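Local atomic coordinates of omega-class glutathione S-transferase (Bombyx mori, PDB entry 3WD6), a protein that binds glutathione and, as an omega-class member of the glutathione transferase superfamily, probably acts as a glutathione transferase and glutathione-dependent dehydroascorbate reductase. Residues 48-53 with 218-223; 107-110 with 115-118; 121-126 with 175-180; 153-158 with 184-189. All coordinates share one frame; numbering follows the deposited sequence.

Interaction 1 (48-53 with 218-223); sequences LNAKQI and DSAVSQ. With EDO (1,2-ethanediol), chain H.
A close helix-to-helix contact between Asn49 and Ala220 joins the last turn of helix 39-51, in the thioredoxin-like N-terminal domain, to the short helix 219-222, late in the helical part of the chain. Their CA atoms lie 4.9 Å apart, a spacing allowed by the small residues on the face: Ala50 CB rests 3.9 Å from Ala220 CB, and the CB atoms of Asn49 and Ala220 also touch. One hydrogen bond crosses the gap. Asn49 ND2 donates to Ala220 O over 3.2 Å, nearly straight at 168°, with the acceptor in the plane of the amide and the donor on a lone pair of the carbonyl. The other end of that amide, OD1, is hydrogen-bonded to Tyr55 OH, which fixes the amide's rotation. A Schellman motif at Gln52, with positive phi, ends the first helix, and Asp218 N-caps the start of the second, its OD2 accepting from Ala220 N. Gln223 stacks its amide on that of Asn49, the planes 15° apart and ND2 3.2 Å from Gln223 CD. Gln223 is itself steadied by NE2, which donates to Ser219 O at 2.8 Å, while its OE1 accepts from ethanediol O2 at 2.6 Å. A leucine in place of Asn49 would probably leave Ala220 O without its donor across the contact and deprive the Gln223 amide of its flat partner. The ethanediol, probably from the crystallisation liquor, has its O1 between Ile53 O and Leu48 O, 2.9 and 3.1 Å away.

Interaction 2 (107-110 with 115-118); sequences PLLP and KKAL
Pro110 and Lys116 bring their CA atoms to 4.9 Å where the chain doubles back from loop 107-110, extended at Leu109 and Pro110 (Pro110 psi 140°), onto the first turns of helix 113-125. This is a local turn in the loop between helix 92-102 and helix 113-125, leading into the all-helical part of the glutathione transferase fold, and no hydrogen bond between the two segments supports it. The proline ring packs against the helix backbone: its CB lies 3.6 Å from Lys115 CB, and its CG sits over the peptide carbonyl of Lys115. From the neighbouring position, Lys116 sends CG out anti to the backbone N (chi1 -156°), and this carries the aliphatic chain along Pro110 O. Leu109 crosses that chain at about a right angle, its CD2 touching Lys116 CG at 3.8 Å. The same methyl also packs on Tyr177 of helix 177-189. Replacing Lys116 with a glycine would probably strip the cover from Pro110 O and leave Leu109 CD2 without its neighbour on the helix. Further out the lysine chain bends at chi3, and the carbon that comes nearest the proline carbonyl is CE, 3.2 Å from Pro110 O.

Interaction 3 (121-126 with 175-180); sequences IIVEAS and PGYADY
With chi1 near 174° Tyr177 holds its ring trans to the backbone N, and Val123, at a similar 172°, keeps CG1 in the equivalent position while CG2 lies beside its own N; together these settings bring Val123 CG2 within 3.6 Å of Tyr177 CE1. The methyl meets the ring obliquely, near the CE1 and CD1 side, and the two side chains cross at about a right angle. One residue on, Ala178 offers a small surface: Val123 CG2 lies 4.1 Å from its CA, and Ile122 CG2 approaches its CB at 4.2 Å. The CA atoms of Val123 and Ala178 are therefore only 5.7 Å apart. All four touching residues are buried, and the contact between the segments is apolar throughout.

Polar groups fix the ends of both segments. Ser126 OG donates to Val123 O at 2.8 Å, in the carbonyl plane, so that this oxygen accepts two bonds, the other from Ser126 N. At the opposite helix, Gly176 occupies the N-cap position and its N donates to Asp179 OD2 at 2.9 Å and 170°; the same carboxylate oxygen also accepts from Asp171 N. Asp179 thus supplies one half of a capping box, and Pro175 CB, 3.6 Å above one face of the Tyr180 ring and offset toward its rim, is consistent with a hydrophobic staple, as in other glutathione transferases at this helix.

Interaction 4 (153-158 with 184-189); sequences KALDFI and PWFERL
Apolar contacts account for the whole join between Leu155 and Ile158 of helix 145-165 and Phe186 and Leu189 of helix 177-189. Leu155 CD2 comes up to the edge of the Phe186 ring, in its plane, 3.9 Å from CE1, the two side chains sliding past each other in opposite directions. Phe186 has CG trans to its carbonyl carbon (chi1 -70°), which sends the ring across toward the other helix. Ile158 CD1 meets the same ring obliquely at CZ, 4.3 Å away, and Leu189 CD1 is a looser neighbour of Leu155 CD2 at 4.5 Å. The axes of the two short segments stay 13.8 Å apart and cross at -120°, so long side chains bridge the distance within the all-helical C-terminal domain of the glutathione transferase fold. Leu208, Tyr211 and Ile212 of helix 206-216 add to this core, the first against Leu155 and the others against Phe186.

Hydrogen bonds lie within helix 177-189 and on its far side. Arg188 NH1 donates to Pro184 O at 3.0 Å, while Arg188 N reaches the same oxygen from the opposite face of the carbonyl plane. The guanidinium also bonds to Gln42 OE1 and Tyr37 O, which ties this helix to the N-terminal domain.

Overall arrangement
From the N terminus, helix 39-51 supplies the first half of interaction 1, whose loop closes only at 218-223, so the other three contacts all lie within it. Interaction 2 closes a short turn before interaction 3 opens, further along the same helix 113-125. Interactions 3 and 4 cross: 153-158 comes between 121-126 and 175-180, and 184-189 follows on helix 177-189, which both contacts use. Interaction 1 ties the thioredoxin-like domain to the short helix 219-222, late in the helical part of the chain; the others organise the helical domain. Direct links join them: Asp218 OD2 meets Tyr180 OH, Leu108 O meets Tyr177 N, and Ala125 packs on Phe157. Helix 177-189 is thus common ground for interactions 3 and 4 and adjoins interactions 1 and 2.

Interaction 1 (48-53 with 218-223)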
loop_
_atom_site.group_PDB
_atom_site.type_symbol
_atom_site.label_atom_id
_atom_site.label_comp_id
_atom_site.label_asym_id
_atom_site.label_seq_id
_atom_site.Cartn_x
_atom_site.Cartn_y
_atom_site.Cartn_z
ATOM N N LEU A 48 10.561 -2.464 -1.092
ATOM C CA LEU A 48 11.489 -3.369 -1.774
ATOM C C LEU A 48 11.886 -2.829 -3.152
ATOM O O LEU A 48 13.073 -2.892 -3.532
ATOM C CB LEU A 48 10.894 -4.764 -1.905
ATOM C CG LEU A 48 10.690 -5.533 -0.602
ATOM C CD1 LEU A 48 9.775 -6.706 -0.862
ATOM C CD2 LEU A 48 12.008 -6.019 -0.053
ATOM N N ASN A 49 10.912 -2.301 -3.901
ATOM C CA ASN A 49 11.232 -1.702 -5.202
ATOM C C ASN A 49 12.193 -0.532 -5.084
ATOM O O ASN A 49 13.216 -0.487 -5.763
ATOM C CB ASN A 49 9.971 -1.232 -5.927
ATOM C CG ASN A 49 9.097 -2.387 -6.401
ATOM O OD1 ASN A 49 9.435 -3.565 -6.213
ATOM N ND2 ASN A 49 7.959 -2.051 -7.016
ATOM N N ALA A 50 11.856 0.426 -4.228
ATOM C CA ALA A 50 12.639 1.650 -4.134
ATOM C C ALA A 50 14.093 1.346 -3.734
ATOM O O ALA A 50 15.047 2.003 -4.221
ATOM C CB ALA A 50 11.988 2.623 -3.151
ATOM N N LYS A 51 14.258 0.346 -2.860
ATOM C CA LYS A 51 15.581 -0.008 -2.328
ATOM C C LYS A 51 16.305 -0.987 -3.249
ATOM O O LYS A 51 17.482 -1.302 -3.045
ATOM C CB LYS A 51 15.477 -0.572 -0.889
ATOM C CG LYS A 51 14.892 0.425 0.129
ATOM C CD LYS A 51 14.696 -0.216 1.517
ATOM C CE LYS A 51 15.973 -0.267 2.336
ATOM N NZ LYS A 51 16.585 1.097 2.567
ATOM N N GLN A 52 15.601 -1.460 -4.270
ATOM C CA GLN A 52 16.194 -2.368 -5.251
ATOM C C GLN A 52 16.673 -3.663 -4.612
ATOM O O GLN A 52 17.706 -4.211 -5.005
ATOM C CB GLN A 52 17.370 -1.697 -5.955
ATOM C CG GLN A 52 17.066 -0.279 -6.402
ATOM C CD GLN A 52 17.142 -0.116 -7.901
ATOM O OE1 GLN A 52 17.980 0.634 -8.410
ATOM N NE2 GLN A 52 16.267 -0.824 -8.626
ATOM N N ILE A 53 15.930 -4.133 -3.614
ATOM C CA ILE A 53 16.170 -5.432 -3.008
ATOM C C ILE A 53 15.555 -6.524 -3.879
ATOM O O ILE A 53 14.369 -6.455 -4.236
ATOM C CB ILE A 53 15.519 -5.485 -1.628
ATOM C CG1 ILE A 53 16.282 -4.560 -0.665
ATOM C CG2 ILE A 53 15.455 -6.926 -1.105
ATOM C CD1 ILE A 53 15.392 -3.916 0.432
ATOM N N ASP A 218 7.336 7.897 -10.062
ATOM C CA ASP A 218 8.428 7.242 -9.337
ATOM C C ASP A 218 8.491 5.755 -9.714
ATOM O O ASP A 218 7.459 5.048 -9.691
ATOM C CB ASP A 218 8.271 7.394 -7.818
ATOM C CG ASP A 218 9.424 6.762 -7.066
ATOM O OD1 ASP A 218 10.536 7.356 -7.053
ATOM O OD2 ASP A 218 9.238 5.642 -6.533
ATOM N N SER A 219 9.675 5.253 -10.064
ATOM C CA SER A 219 9.735 3.879 -10.610
ATOM C C SER A 219 9.288 2.790 -9.635
ATOM O O SER A 219 8.895 1.701 -10.079
ATOM C CB SER A 219 11.110 3.543 -11.183
ATOM O OG SER A 219 12.126 3.717 -10.216
ATOM N N ALA A 220 9.361 3.061 -8.329
ATOM C CA ALA A 220 8.881 2.081 -7.344
ATOM C C ALA A 220 7.365 1.980 -7.448
ATOM O O ALA A 220 6.792 0.889 -7.279
ATOM C CB ALA A 220 9.282 2.459 -5.916
ATOM N N VAL A 221 6.728 3.124 -7.711
ATOM C CA VAL A 221 5.291 3.164 -7.902
ATOM C C VAL A 221 4.879 2.621 -9.273
ATOM O O VAL A 221 4.022 1.728 -9.365
ATOM C CB VAL A 221 4.732 4.596 -7.731
ATOM C CG1 VAL A 221 3.267 4.628 -8.092
ATOM C CG2 VAL A 221 4.946 5.091 -6.280
ATOM N N SER A 222 5.511 3.121 -10.334
ATOM C CA SER A 222 4.985 2.877 -11.680
ATOM C C SER A 222 5.025 1.408 -12.095
ATOM O O SER A 222 4.147 0.933 -12.795
ATOM C CB SER A 222 5.699 3.742 -12.720
ATOM O OG SER A 222 7.088 3.455 -12.763
ATOM N N GLN A 223 6.032 0.683 -11.645
ATOM C CA GLN A 223 6.189 -0.686 -12.112
ATOM C C GLN A 223 5.147 -1.601 -11.465
ATOM O O GLN A 223 4.924 -2.718 -11.937
ATOM C CB GLN A 223 7.596 -1.180 -11.777
ATOM C CG GLN A 223 7.811 -1.262 -10.287
ATOM C CD GLN A 223 9.205 -1.728 -9.917
ATOM O OE1 GLN A 223 9.446 -2.936 -9.767
ATOM N NE2 GLN A 223 10.139 -0.768 -9.750
HETATM C C1 EDO H . 13.263 -4.153 -7.540
HETATM O O1 EDO H . 13.489 -4.460 -6.143
HETATM C C2 EDO H . 12.259 -5.136 -8.161
HETATM O O2 EDO H . 11.454 -4.500 -9.173
#

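Interaction 2 (107-110 with 115-118)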
loop_
_atom_site.group_PDB
_atom_site.type_symbol
_atom_site.label_atom_id
_atom_site.label_comp_id
_atom_site.label_asym_id
_atom_site.label_seq_id
_atom_site.Cartn_x
_atom_site.Cartn_y
_atom_site.Cartn_z
ATOM N N PRO A 107 17.954 4.807 2.128
ATOM C CA PRO A 107 17.224 4.776 3.408
ATOM C C PRO A 107 15.849 5.449 3.295
ATOM O O PRO A 107 15.750 6.587 2.810
ATOM C CB PRO A 107 18.131 5.573 4.357
ATOM C CG PRO A 107 18.955 6.467 3.444
ATOM C CD PRO A 107 19.148 5.679 2.166
ATOM N N LEU A 108 14.803 4.751 3.736
ATOM C CA LEU A 108 13.452 5.288 3.655
ATOM C C LEU A 108 13.122 6.207 4.826
ATOM O O LEU A 108 12.435 7.226 4.657
ATOM C CB LEU A 108 12.436 4.150 3.559
ATOM C CG LEU A 108 12.676 3.312 2.306
ATOM C CD1 LEU A 108 11.694 2.150 2.212
ATOM C CD2 LEU A 108 12.625 4.209 1.055
ATOM N N LEU A 109 13.606 5.843 6.009
ATOM C CA LEU A 109 13.345 6.635 7.196
ATOM C C LEU A 109 14.487 7.626 7.426
ATOM O O LEU A 109 15.668 7.269 7.295
ATOM C CB LEU A 109 13.156 5.723 8.417
ATOM C CG LEU A 109 11.776 5.049 8.567
ATOM C CD1 LEU A 109 11.809 3.843 9.504
ATOM C CD2 LEU A 109 10.714 6.056 9.039
ATOM N N PRO A 110 14.133 8.886 7.737
ATOM C CA PRO A 110 15.095 9.893 8.205
ATOM C C PRO A 110 15.978 9.313 9.302
ATOM O O PRO A 110 15.482 8.568 10.184
ATOM C CB PRO A 110 14.196 10.968 8.827
ATOM C CG PRO A 110 12.921 10.892 8.055
ATOM C CD PRO A 110 12.757 9.425 7.650
ATOM N N LYS A 115 12.833 13.881 12.916
ATOM C CA LYS A 115 12.314 13.738 11.550
ATOM C C LYS A 115 11.669 12.363 11.296
ATOM O O LYS A 115 10.627 12.259 10.631
ATOM C CB LYS A 115 13.426 13.995 10.530
ATOM C CG LYS A 115 13.549 15.453 10.119
ATOM C CD LYS A 115 15.002 15.866 9.973
ATOM C CE LYS A 115 15.100 17.363 9.690
ATOM N NZ LYS A 115 16.253 17.993 10.399
ATOM N N LYS A 116 12.299 11.314 11.819
ATOM C CA LYS A 116 11.728 9.977 11.767
ATOM C C LYS A 116 10.317 10.001 12.360
ATOM O O LYS A 116 9.360 9.502 11.744
ATOM C CB LYS A 116 12.609 8.983 12.541
ATOM C CG LYS A 116 12.438 7.530 12.092
ATOM C CD LYS A 116 13.294 6.548 12.904
ATOM C CE LYS A 116 14.790 6.811 12.734
ATOM N NZ LYS A 116 15.544 5.631 12.195
ATOM N N ALA A 117 10.186 10.592 13.550
ATOM C CA ALA A 117 8.904 10.620 14.247
ATOM C C ALA A 117 7.851 11.309 13.397
ATOM O O ALA A 117 6.745 10.783 13.232
ATOM C CB ALA A 117 9.030 11.307 15.604
ATOM N N LEU A 118 8.192 12.492 12.880
ATOM C CA LEU A 118 7.298 13.254 12.008
ATOM C C LEU A 118 6.801 12.411 10.837
ATOM O O LEU A 118 5.613 12.430 10.505
ATOM C CB LEU A 118 8.006 14.492 11.474
ATOM C CG LEU A 118 7.980 15.737 12.362
ATOM C CD1 LEU A 118 7.750 15.359 13.825
ATOM C CD2 LEU A 118 9.256 16.566 12.179
#

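Interaction 3 (121-126 with 175-180)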
loop_
_atom_site.group_PDB
_atom_site.type_symbol
_atom_site.label_atom_id
_atom_site.label_comp_id
_atom_site.label_asym_id
_atom_site.label_seq_id
_atom_site.Cartn_x
_atom_site.Cartn_y
_atom_site.Cartn_z
ATOM N N ILE A 121 4.171 10.035 12.145
ATOM C CA ILE A 121 2.965 10.816 12.385
ATOM C C ILE A 121 2.212 11.014 11.071
ATOM O O ILE A 121 1.015 10.704 10.957
ATOM C CB ILE A 121 3.314 12.173 13.059
ATOM C CG1 ILE A 121 3.769 11.894 14.504
ATOM C CG2 ILE A 121 2.126 13.152 13.013
ATOM C CD1 ILE A 121 4.418 13.075 15.232
ATOM N N ILE A 122 2.912 11.511 10.063
ATOM C CA ILE A 122 2.300 11.654 8.756
ATOM C C ILE A 122 1.581 10.372 8.310
ATOM O O ILE A 122 0.418 10.422 7.916
ATOM C CB ILE A 122 3.331 12.097 7.728
ATOM C CG1 ILE A 122 3.673 13.571 7.988
ATOM C CG2 ILE A 122 2.785 11.887 6.304
ATOM C CD1 ILE A 122 4.989 14.022 7.364
ATOM N N VAL A 123 2.259 9.227 8.386
ATOM C CA VAL A 123 1.623 7.965 8.017
ATOM C C VAL A 123 0.327 7.725 8.795
ATOM O O VAL A 123 -0.677 7.326 8.200
ATOM C CB VAL A 123 2.543 6.761 8.255
ATOM C CG1 VAL A 123 1.755 5.467 8.046
ATOM C CG2 VAL A 123 3.748 6.832 7.348
ATOM N N GLU A 124 0.358 7.950 10.115
ATOM C CA GLU A 124 -0.834 7.800 10.968
ATOM C C GLU A 124 -1.913 8.729 10.489
ATOM O O GLU A 124 -3.082 8.356 10.461
ATOM C CB GLU A 124 -0.557 8.151 12.441
ATOM C CG GLU A 124 -0.635 6.996 13.434
ATOM C CD GLU A 124 -1.917 6.146 13.328
ATOM O OE1 GLU A 124 -3.029 6.679 13.599
ATOM O OE2 GLU A 124 -1.792 4.929 13.001
ATOM N N ALA A 125 -1.521 9.946 10.125
ATOM C CA ALA A 125 -2.473 10.903 9.568
ATOM C C ALA A 125 -3.316 10.322 8.399
ATOM O O ALA A 125 -4.402 10.838 8.106
ATOM C CB ALA A 125 -1.771 12.219 9.163
ATOM N N SER A 126 -2.864 9.253 7.741
ATOM C CA SER A 126 -3.696 8.717 6.653
ATOM C C SER A 126 -4.774 7.687 7.071
ATOM O O SER A 126 -5.533 7.193 6.216
ATOM C CB SER A 126 -2.847 8.157 5.518
ATOM O OG SER A 126 -2.259 6.916 5.890
ATOM N N PRO A 175 10.876 10.079 -3.109
ATOM C CA PRO A 175 9.895 9.624 -2.106
ATOM C C PRO A 175 10.570 8.757 -1.040
ATOM O O PRO A 175 11.502 8.003 -1.340
ATOM C CB PRO A 175 8.921 8.740 -2.911
ATOM C CG PRO A 175 9.321 8.879 -4.371
ATOM C CD PRO A 175 10.765 9.332 -4.376
ATOM N N GLY A 176 10.107 8.870 0.196
ATOM C CA GLY A 176 10.639 8.070 1.274
ATOM C C GLY A 176 9.531 7.325 2.002
ATOM O O GLY A 176 8.476 7.026 1.413
ATOM N N TYR A 177 9.759 7.049 3.285
ATOM C CA TYR A 177 8.876 6.190 4.064
ATOM C C TYR A 177 7.476 6.781 4.120
ATOM O O TYR A 177 6.489 6.092 3.848
ATOM C CB TYR A 177 9.454 6.059 5.461
ATOM C CG TYR A 177 8.621 5.323 6.477
ATOM C CD1 TYR A 177 7.635 5.984 7.211
ATOM C CD2 TYR A 177 8.865 3.982 6.763
ATOM C CE1 TYR A 177 6.902 5.323 8.199
ATOM C CE2 TYR A 177 8.135 3.310 7.747
ATOM C CZ TYR A 177 7.157 3.985 8.464
ATOM O OH TYR A 177 6.418 3.312 9.437
ATOM N N ALA A 178 7.412 8.061 4.476
ATOM C CA ALA A 178 6.148 8.763 4.613
ATOM C C ALA A 178 5.390 8.705 3.279
ATOM O O ALA A 178 4.200 8.353 3.236
ATOM C CB ALA A 178 6.396 10.199 5.044
ATOM N N ASP A 179 6.083 9.025 2.191
ATOM C CA ASP A 179 5.451 8.953 0.885
ATOM C C ASP A 179 4.982 7.538 0.574
ATOM O O ASP A 179 3.807 7.319 0.286
ATOM C CB ASP A 179 6.400 9.430 -0.205
ATOM C CG ASP A 179 6.938 10.825 0.059
ATOM O OD1 ASP A 179 6.194 11.816 -0.187
ATOM O OD2 ASP A 179 8.120 10.919 0.497
ATOM N N TYR A 180 5.895 6.577 0.632
ATOM C CA TYR A 180 5.558 5.218 0.219
ATOM C C TYR A 180 4.494 4.589 1.099
ATOM O O TYR A 180 3.672 3.803 0.607
ATOM C CB TYR A 180 6.791 4.317 0.191
ATOM C CG TYR A 180 7.707 4.588 -0.986
ATOM C CD1 TYR A 180 7.186 4.781 -2.275
ATOM C CD2 TYR A 180 9.090 4.683 -0.810
ATOM C CE1 TYR A 180 8.024 5.042 -3.362
ATOM C CE2 TYR A 180 9.935 4.948 -1.885
ATOM C CZ TYR A 180 9.397 5.122 -3.165
ATOM O OH TYR A 180 10.233 5.357 -4.235
#

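Interaction 4 (153-158 with 184-189)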
loop_
_atom_site.group_PDB
_atom_site.type_symbol
_atom_site.label_atom_id
_atom_site.label_comp_id
_atom_site.label_asym_id
_atom_site.label_seq_id
_atom_site.Cartn_x
_atom_site.Cartn_y
_atom_site.Cartn_z
ATOM N N LYS A 153 -9.808 16.339 6.641
ATOM C CA LYS A 153 -8.847 16.794 7.638
ATOM C C LYS A 153 -7.540 16.090 7.356
ATOM O O LYS A 153 -6.456 16.673 7.487
ATOM C CB LYS A 153 -9.300 16.413 9.053
ATOM C CG LYS A 153 -10.111 17.478 9.787
ATOM C CD LYS A 153 -10.164 17.181 11.307
ATOM C CE LYS A 153 -8.821 17.517 11.987
ATOM N NZ LYS A 153 -8.657 16.962 13.370
ATOM N N ALA A 154 -7.663 14.818 6.985
ATOM C CA ALA A 154 -6.516 13.982 6.699
ATOM C C ALA A 154 -5.733 14.580 5.531
ATOM O O ALA A 154 -4.517 14.807 5.630
ATOM C CB ALA A 154 -6.968 12.556 6.394
ATOM N N LEU A 155 -6.431 14.848 4.430
ATOM C CA LEU A 155 -5.788 15.425 3.260
ATOM C C LEU A 155 -5.170 16.790 3.593
ATOM O O LEU A 155 -4.015 17.051 3.235
ATOM C CB LEU A 155 -6.783 15.553 2.112
ATOM C CG LEU A 155 -7.497 14.246 1.743
ATOM C CD1 LEU A 155 -8.581 14.516 0.715
ATOM C CD2 LEU A 155 -6.507 13.195 1.241
ATOM N N ASP A 156 -5.931 17.645 4.287
ATOM C CA ASP A 156 -5.444 18.968 4.656
ATOM C C ASP A 156 -4.103 18.865 5.371
ATOM O O ASP A 156 -3.147 19.584 5.045
ATOM C CB ASP A 156 -6.445 19.706 5.563
ATOM C CG ASP A 156 -7.732 20.081 4.844
ATOM O OD1 ASP A 156 -7.738 20.134 3.591
ATOM O OD2 ASP A 156 -8.749 20.334 5.542
ATOM N N PHE A 157 -4.047 17.976 6.358
ATOM C CA PHE A 157 -2.868 17.847 7.206
ATOM C C PHE A 157 -1.680 17.429 6.357
ATOM O O PHE A 157 -0.595 18.019 6.453
ATOM C CB PHE A 157 -3.114 16.825 8.316
ATOM C CG PHE A 157 -1.944 16.631 9.237
ATOM C CD1 PHE A 157 -1.785 17.441 10.353
ATOM C CD2 PHE A 157 -1.009 15.624 9.005
ATOM C CE1 PHE A 157 -0.716 17.268 11.224
ATOM C CE2 PHE A 157 0.073 15.446 9.876
ATOM C CZ PHE A 157 0.214 16.271 10.997
ATOM N N ILE A 158 -1.890 16.423 5.512
ATOM C CA ILE A 158 -0.809 15.899 4.687
ATOM C C ILE A 158 -0.295 16.945 3.686
ATOM O O ILE A 158 0.913 17.219 3.621
ATOM C CB ILE A 158 -1.226 14.605 3.995
ATOM C CG1 ILE A 158 -1.531 13.554 5.068
ATOM C CG2 ILE A 158 -0.119 14.132 3.064
ATOM C CD1 ILE A 158 -2.036 12.226 4.524
ATOM N N PRO A 184 -0.387 3.885 -1.184
ATOM C CA PRO A 184 -1.413 2.984 -1.739
ATOM C C PRO A 184 -2.824 3.584 -1.715
ATOM O O PRO A 184 -3.678 3.281 -2.579
ATOM C CB PRO A 184 -1.352 1.766 -0.803
ATOM C CG PRO A 184 0.071 1.775 -0.280
ATOM C CD PRO A 184 0.410 3.242 -0.115
ATOM N N TRP A 185 -3.090 4.413 -0.711
ATOM C CA TRP A 185 -4.428 4.981 -0.618
ATOM C C TRP A 185 -4.613 6.083 -1.633
ATOM O O TRP A 185 -5.686 6.196 -2.224
ATOM C CB TRP A 185 -4.792 5.361 0.812
ATOM C CG TRP A 185 -4.960 4.093 1.560
ATOM C CD1 TRP A 185 -6.103 3.336 1.647
ATOM C CD2 TRP A 185 -3.930 3.345 2.233
ATOM N NE1 TRP A 185 -5.852 2.191 2.369
ATOM C CE2 TRP A 185 -4.533 2.169 2.743
ATOM C CE3 TRP A 185 -2.568 3.566 2.475
ATOM C CZ2 TRP A 185 -3.821 1.216 3.473
ATOM C CZ3 TRP A 185 -1.858 2.620 3.208
ATOM C CH2 TRP A 185 -2.488 1.458 3.700
ATOM N N PHE A 186 -3.560 6.858 -1.885
ATOM C CA PHE A 186 -3.616 7.796 -2.995
ATOM C C PHE A 186 -3.802 7.088 -4.349
ATOM O O PHE A 186 -4.519 7.608 -5.230
ATOM C CB PHE A 186 -2.397 8.713 -2.998
ATOM C CG PHE A 186 -2.393 9.694 -1.859
ATOM C CD1 PHE A 186 -3.588 10.299 -1.435
ATOM C CD2 PHE A 186 -1.210 9.999 -1.191
ATOM C CE1 PHE A 186 -3.596 11.204 -0.363
ATOM C CE2 PHE A 186 -1.204 10.912 -0.130
ATOM C CZ PHE A 186 -2.401 11.512 0.284
ATOM N N GLU A 187 -3.168 5.923 -4.528
ATOM C CA GLU A 187 -3.317 5.193 -5.777
ATOM C C GLU A 187 -4.791 4.863 -5.963
ATOM O O GLU A 187 -5.330 4.954 -7.075
ATOM C CB GLU A 187 -2.469 3.902 -5.802
ATOM C CG GLU A 187 -2.521 3.183 -7.165
ATOM C CD GLU A 187 -1.482 2.064 -7.347
ATOM O OE1 GLU A 187 -1.808 1.034 -7.990
ATOM O OE2 GLU A 187 -0.327 2.211 -6.875
ATOM N N ARG A 188 -5.440 4.501 -4.858
ATOM C CA ARG A 188 -6.844 4.089 -4.870
ATOM C C ARG A 188 -7.793 5.285 -4.988
ATOM O O ARG A 188 -8.837 5.192 -5.638
ATOM C CB ARG A 188 -7.164 3.228 -3.633
ATOM C CG ARG A 188 -6.797 1.739 -3.805
ATOM C CD ARG A 188 -6.101 1.141 -2.586
ATOM N NE ARG A 188 -5.647 -0.235 -2.832
ATOM C CZ ARG A 188 -4.424 -0.560 -3.252
ATOM N NH1 ARG A 188 -3.519 0.384 -3.465
ATOM N NH2 ARG A 188 -4.098 -1.827 -3.447
ATOM N N LEU A 189 -7.417 6.414 -4.392
ATOM C CA LEU A 189 -8.246 7.619 -4.442
ATOM C C LEU A 189 -8.580 7.937 -5.909
ATOM O O LEU A 189 -9.697 8.365 -6.226
ATOM C CB LEU A 189 -7.524 8.802 -3.755
ATOM C CG LEU A 189 -8.159 10.200 -3.611
ATOM C CD1 LEU A 189 -7.417 11.043 -2.570
ATOM C CD2 LEU A 189 -8.239 10.957 -4.944
#